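Local coordinates for five-membered-cyclitol-phosphate synthase (PDB 6K96), which belongs to the myo-inositol-1-phosphate synthase family and binds nicotinamide-adenine-dinucleotide in a Rossmann-like domain, at residues Gln137-Ala140 with Ile141-Arg145; Pro159-Val162 with Ala163-Pro166. All blocks are in the same frame, centred on the assembly; numbering follows the deposited sequence.

In the fold
Contacts 1 and 2 illustrate how consecutive local motifs form neighbouring parts of a dinucleotide-binding fold. Contact 1 comes first along the chain, in the opening turns of helix 137-149, which connects strands 127-130 and 153-156 of the parallel sheet. Contact 2 follows strand 153-156, in the loop that runs into helix 166-174. Their centres are about 10 Å apart and they touch directly: Gln137 NE2 donates a hydrogen bond to Leu161 O at 2.7 Å, and Ala140 and Ala144 pack against Glu160 and Val162. The helix meets the adenine end of NAD through Tyr143 and Trp138, while the side chain of Pro159 in the loop lies about 5 Å from the dinucleotide.

Contact 1 of 2, residues Gln137-Ala140 with Ile141-Arg145; sequences QWAA and IAYAR. With NAD (nicotinamide-adenine-dinucleotide), chain G.
Tyr143 packs against Ala139, one turn earlier in the helix, and carries its hydroxyl out to the adenine of NAD. Its CD2 comes within 4.2 Å of Ala139 CB, and Ala139 O sits at the ring edge, near its plane. The same carbonyl accepts the backbone N-H of Tyr143, at 2.7 Å from Tyr143 N to Ala139 O. At the far end of the ring, Tyr143 OH lies 3.0 Å from NAD N1A and is hydrogen-bonded to Leu101 N, a bond that fixes the hydroxyl end while the ring edge lies against Ala139 O. This helix is the crossover of a beta-alpha-beta unit between strands 127-130 and 153-156, and Ala139, Ala140 and Tyr143 all rest on Tyr130 of the first strand. Trp138, partly exposed, has CG wedged between its backbone N and carbonyl carbon (chi1 67°), which sets one face of the indole, near its rim, against the methyl of Ala139; Trp138 CH2 reaches to 3.9 Å from NAD N6A, which lies oblique to the ring. At the start of the helix, the bend at chi2 (56°) brings the Gln137 amide toward Ile141, where Gln137 NE2 lies 3.6 Å from Ile141 CG1; that amide nitrogen is hydrogen-bonded to Leu161 O, in the loop after strand 153-156.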
loop_
_atom_site.group_PDB
_atom_site.type_symbol
_atom_site.label_atom_id
_atom_site.label_comp_id
_atom_site.label_asym_id
_atom_site.label_seq_id
_atom_site.Cartn_x
_atom_site.Cartn_y
_atom_site.Cartn_z
ATOM N N GLN B 137 25.886 -27.929 6.762
ATOM C CA GLN B 137 25.958 -29.214 5.991
ATOM C C GLN B 137 26.470 -30.367 6.861
ATOM O O GLN B 137 25.874 -31.453 6.813
ATOM C CB GLN B 137 26.778 -29.055 4.719
ATOM C CG GLN B 137 26.686 -30.246 3.767
ATOM C CD GLN B 137 25.305 -30.659 3.310
ATOM O OE1 GLN B 137 24.710 -30.055 2.419
ATOM N NE2 GLN B 137 24.776 -31.729 3.888
ATOM N N TRP B 138 27.488 -30.159 7.678
ATOM C CA TRP B 138 27.977 -31.212 8.609
ATOM C C TRP B 138 26.851 -31.721 9.531
ATOM O O TRP B 138 26.842 -32.938 9.823
ATOM C CB TRP B 138 29.214 -30.715 9.394
ATOM C CG TRP B 138 28.916 -29.599 10.344
ATOM C CD1 TRP B 138 29.046 -28.257 10.119
ATOM C CD2 TRP B 138 28.372 -29.742 11.667
ATOM N NE1 TRP B 138 28.634 -27.547 11.222
ATOM C CE2 TRP B 138 28.215 -28.438 12.187
ATOM C CE3 TRP B 138 27.977 -30.835 12.449
ATOM C CZ2 TRP B 138 27.683 -28.216 13.459
ATOM C CZ3 TRP B 138 27.458 -30.611 13.707
ATOM C CH2 TRP B 138 27.310 -29.319 14.200
ATOM N N ALA B 139 25.955 -30.844 10.009
ATOM C CA ALA B 139 24.972 -31.194 11.067
ATOM C C ALA B 139 23.823 -31.972 10.438
ATOM O O ALA B 139 23.473 -33.058 10.945
ATOM C CB ALA B 139 24.469 -29.971 11.780
ATOM N N ALA B 140 23.288 -31.452 9.336
ATOM C CA ALA B 140 22.219 -32.094 8.542
ATOM C C ALA B 140 22.664 -33.531 8.229
ATOM O O ALA B 140 21.907 -34.477 8.500
ATOM C CB ALA B 140 21.972 -31.261 7.302
ATOM N N ILE B 141 23.895 -33.715 7.740
ATOM C CA ILE B 141 24.429 -35.090 7.468
ATOM C C ILE B 141 24.439 -35.882 8.785
ATOM O O ILE B 141 23.976 -37.015 8.792
ATOM C CB ILE B 141 25.837 -35.005 6.816
ATOM C CG1 ILE B 141 25.753 -34.909 5.291
ATOM C CG2 ILE B 141 26.727 -36.153 7.265
ATOM C CD1 ILE B 141 24.929 -36.015 4.688
ATOM N N ALA B 142 24.969 -35.283 9.857
ATOM C CA ALA B 142 25.256 -35.935 11.156
ATOM C C ALA B 142 23.949 -36.368 11.798
ATOM O O ALA B 142 23.807 -37.572 12.022
ATOM C CB ALA B 142 26.076 -35.041 12.055
ATOM N N TYR B 143 23.028 -35.443 12.079
ATOM C CA TYR B 143 21.704 -35.798 12.638
ATOM C C TYR B 143 21.017 -36.832 11.747
ATOM O O TYR B 143 20.249 -37.663 12.263
ATOM C CB TYR B 143 20.807 -34.562 12.830
ATOM C CG TYR B 143 21.210 -33.761 14.034
ATOM C CD1 TYR B 143 20.845 -34.172 15.304
ATOM C CD2 TYR B 143 22.026 -32.665 13.909
ATOM C CE1 TYR B 143 21.265 -33.486 16.434
ATOM C CE2 TYR B 143 22.475 -31.987 15.025
ATOM C CZ TYR B 143 22.102 -32.397 16.287
ATOM O OH TYR B 143 22.508 -31.668 17.363
ATOM N N ALA B 144 21.287 -36.810 10.449
ATOM C CA ALA B 144 20.643 -37.748 9.503
ATOM C C ALA B 144 21.219 -39.173 9.697
ATOM O O ALA B 144 20.465 -40.160 9.690
ATOM C CB ALA B 144 20.760 -37.199 8.092
ATOM N N ARG B 145 22.514 -39.311 9.907
ATOM C CA ARG B 145 23.124 -40.663 10.077
ATOM C C ARG B 145 22.762 -41.160 11.478
ATOM O O ARG B 145 22.487 -42.360 11.624
ATOM C CB ARG B 145 24.612 -40.595 9.755
ATOM C CG ARG B 145 24.837 -40.108 8.328
ATOM C CD ARG B 145 26.092 -40.649 7.688
ATOM N NE ARG B 145 27.277 -39.861 8.013
ATOM C CZ ARG B 145 28.518 -40.243 7.757
ATOM N NH1 ARG B 145 28.749 -41.418 7.186
ATOM N NH2 ARG B 145 29.532 -39.455 8.078
HETATM P PA NAD G . 15.676 -20.747 14.820
HETATM O O1A NAD G . 16.880 -19.907 14.629
HETATM O O2A NAD G . 14.547 -20.100 15.575
HETATM O O5B NAD G . 15.958 -22.190 15.390
HETATM C C5B NAD G . 17.342 -22.608 15.322
HETATM C C4B NAD G . 17.669 -23.420 16.547
HETATM O O4B NAD G . 18.803 -24.326 16.337
HETATM C C3B NAD G . 18.057 -22.557 17.751
HETATM O O3B NAD G . 17.408 -23.078 18.905
HETATM C C2B NAD G . 19.562 -22.793 17.840
HETATM O O2B NAD G . 19.908 -22.381 19.131
HETATM C C1B NAD G . 19.578 -24.293 17.527
HETATM N N9A NAD G . 20.857 -24.909 17.235
HETATM C C8A NAD G . 21.922 -24.252 16.669
HETATM N N7A NAD G . 22.938 -25.043 16.411
HETATM C C5A NAD G . 22.511 -26.309 16.799
HETATM C C6A NAD G . 23.152 -27.564 16.762
HETATM N N6A NAD G . 24.375 -27.733 16.272
HETATM N N1A NAD G . 22.446 -28.648 17.184
HETATM C C2A NAD G . 21.208 -28.437 17.669
HETATM N N3A NAD G . 20.522 -27.301 17.764
HETATM C C4A NAD G . 21.223 -26.249 17.301
HETATM O O3 NAD G . 15.144 -21.137 13.377
HETATM P PN NAD G . 13.638 -21.388 12.874
HETATM O O1N NAD G . 13.029 -22.398 13.768
HETATM O O2N NAD G . 13.097 -20.004 12.679
HETATM O O5D NAD G . 13.923 -22.077 11.444
HETATM C C5D NAD G . 14.678 -23.358 11.440
HETATM C C4D NAD G . 15.148 -23.655 10.046
HETATM O O4D NAD G . 14.038 -23.863 9.143
HETATM C C3D NAD G . 15.992 -22.522 9.446
HETATM O O3D NAD G . 17.016 -23.121 8.681
HETATM C C2D NAD G . 15.033 -21.878 8.448
HETATM O O2D NAD G . 15.615 -21.273 7.309
HETATM C C1D NAD G . 14.266 -23.100 7.949
HETATM N N1N NAD G . 13.015 -22.662 7.259
HETATM C C2N NAD G . 12.140 -21.736 7.920
HETATM C C3N NAD G . 11.072 -21.151 7.259
HETATM C C7N NAD G . 10.171 -20.213 8.041
HETATM O O7N NAD G . 10.323 -20.090 9.249
HETATM N N7N NAD G . 9.239 -19.537 7.373
HETATM C C4N NAD G . 10.901 -21.467 5.912
HETATM C C5N NAD G . 11.642 -22.493 5.336
HETATM C C6N NAD G . 12.742 -23.014 5.991
#

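Contact 2 of 2, residues Pro159-Val162 with Ala163-Pro166; sequences PELV and ARTP
A compact turn braced by an arginine reaching back along the chain joins Pro159-Val162 to Ala163-Pro166, in the loop between strand 153-156 and helix 166-174. The Arg164 chain bends at chi3 (-41°), which brings the guanidinium back over the start of the loop, where Arg164 NH2 donates to Pro159 O at 2.8 Å. The acceptor lies in the guanidinium plane, although the nitrogen stands well above the plane of the proline carbonyl. A second bond from Arg164 NH2, to Glu160 O at 3.4 Å, is weak; it too meets the group at its edge. Leu161 closes one face: its CD1 sits over the centre of the guanidinium, 3.6 Å from Arg164 CZ, and the two side chains cross at about a right angle. The backbone makes a type I beta turn from Val162 to Thr165, closed by Thr165 N donating to Val162 O at 3.2 Å. The turn delivers Thr165 to the N-cap of helix 166-174, where OG1 makes a weak hydrogen bond to Leu168 N. The methyl CG2 of Thr165 packs on Leu161, 3.9 Å from Leu161 CD2. Asp182 ties the turn together from outside: it accepts the backbone N-H groups of Val162 and Ala163 and forms a salt bridge with Arg164 NE. Val162, which is buried, packs on helix 137-149 and on Phe154 of the preceding strand.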
loop_
_atom_site.group_PDB
_atom_site.type_symbol
_atom_site.label_atom_id
_atom_site.label_comp_id
_atom_site.label_asym_id
_atom_site.label_seq_id
_atom_site.Cartn_x
_atom_site.Cartn_y
_atom_site.Cartn_z
ATOM N N PRO B 159 17.952 -25.983 3.454
ATOM C CA PRO B 159 18.482 -26.176 2.095
ATOM C C PRO B 159 19.697 -27.125 2.008
ATOM O O PRO B 159 20.138 -27.437 0.890
ATOM C CB PRO B 159 18.920 -24.781 1.602
ATOM C CG PRO B 159 18.355 -23.823 2.633
ATOM C CD PRO B 159 18.239 -24.618 3.926
ATOM N N GLU B 160 20.165 -27.643 3.137
ATOM C CA GLU B 160 21.312 -28.580 3.133
ATOM C C GLU B 160 20.945 -29.839 2.350
ATOM O O GLU B 160 19.804 -30.251 2.393
ATOM C CB GLU B 160 21.816 -28.877 4.544
ATOM C CG GLU B 160 22.735 -27.798 5.066
ATOM C CD GLU B 160 22.300 -26.352 4.857
ATOM O OE1 GLU B 160 22.943 -25.646 4.006
ATOM O OE2 GLU B 160 21.321 -25.940 5.529
ATOM N N LEU B 161 21.953 -30.400 1.666
ATOM C CA LEU B 161 21.873 -31.674 0.915
ATOM C C LEU B 161 21.752 -32.821 1.921
ATOM O O LEU B 161 22.727 -32.973 2.706
ATOM C CB LEU B 161 23.132 -31.796 0.042
ATOM C CG LEU B 161 22.848 -32.208 -1.406
ATOM C CD1 LEU B 161 22.311 -31.042 -2.222
ATOM C CD2 LEU B 161 24.061 -32.800 -2.088
ATOM N N VAL B 162 20.595 -33.518 1.946
ATOM C CA VAL B 162 20.360 -34.768 2.732
ATOM C C VAL B 162 19.554 -35.749 1.876
ATOM O O VAL B 162 20.108 -36.736 1.380
ATOM C CB VAL B 162 19.662 -34.523 4.082
ATOM C CG1 VAL B 162 19.647 -35.781 4.945
ATOM C CG2 VAL B 162 20.287 -33.385 4.854
ATOM N N ALA B 163 18.261 -35.507 1.689
ATOM C CA ALA B 163 17.429 -36.355 0.802
ATOM C C ALA B 163 18.023 -36.281 -0.592
ATOM O O ALA B 163 17.792 -37.179 -1.355
ATOM C CB ALA B 163 15.987 -35.947 0.804
ATOM N N ARG B 164 18.807 -35.253 -0.902
ATOM C CA ARG B 164 19.265 -35.069 -2.304
ATOM C C ARG B 164 20.602 -35.791 -2.566
ATOM O O ARG B 164 20.969 -35.878 -3.775
ATOM C CB ARG B 164 19.327 -33.584 -2.672
ATOM C CG ARG B 164 18.064 -33.091 -3.381
ATOM C CD ARG B 164 17.986 -31.589 -3.494
ATOM N NE ARG B 164 18.445 -31.045 -2.238
ATOM C CZ ARG B 164 18.960 -29.848 -2.070
ATOM N NH1 ARG B 164 19.064 -29.038 -3.104
ATOM N NH2 ARG B 164 19.323 -29.442 -0.855
ATOM N N THR B 165 21.324 -36.245 -1.521
ATOM C CA THR B 165 22.552 -37.073 -1.704
ATOM C C THR B 165 22.097 -38.508 -2.005
ATOM O O THR B 165 21.670 -39.232 -1.107
ATOM C CB THR B 165 23.603 -36.972 -0.575
ATOM O OG1 THR B 165 23.619 -38.221 0.123
ATOM C CG2 THR B 165 23.431 -35.794 0.378
ATOM N N PRO B 166 22.215 -38.969 -3.273
ATOM C CA PRO B 166 21.622 -40.250 -3.685
ATOM C C PRO B 166 22.059 -41.486 -2.857
ATOM O O PRO B 166 21.277 -42.390 -2.699
ATOM C CB PRO B 166 22.082 -40.412 -5.152
ATOM C CG PRO B 166 22.559 -39.018 -5.596
ATOM C CD PRO B 166 23.036 -38.342 -4.333
#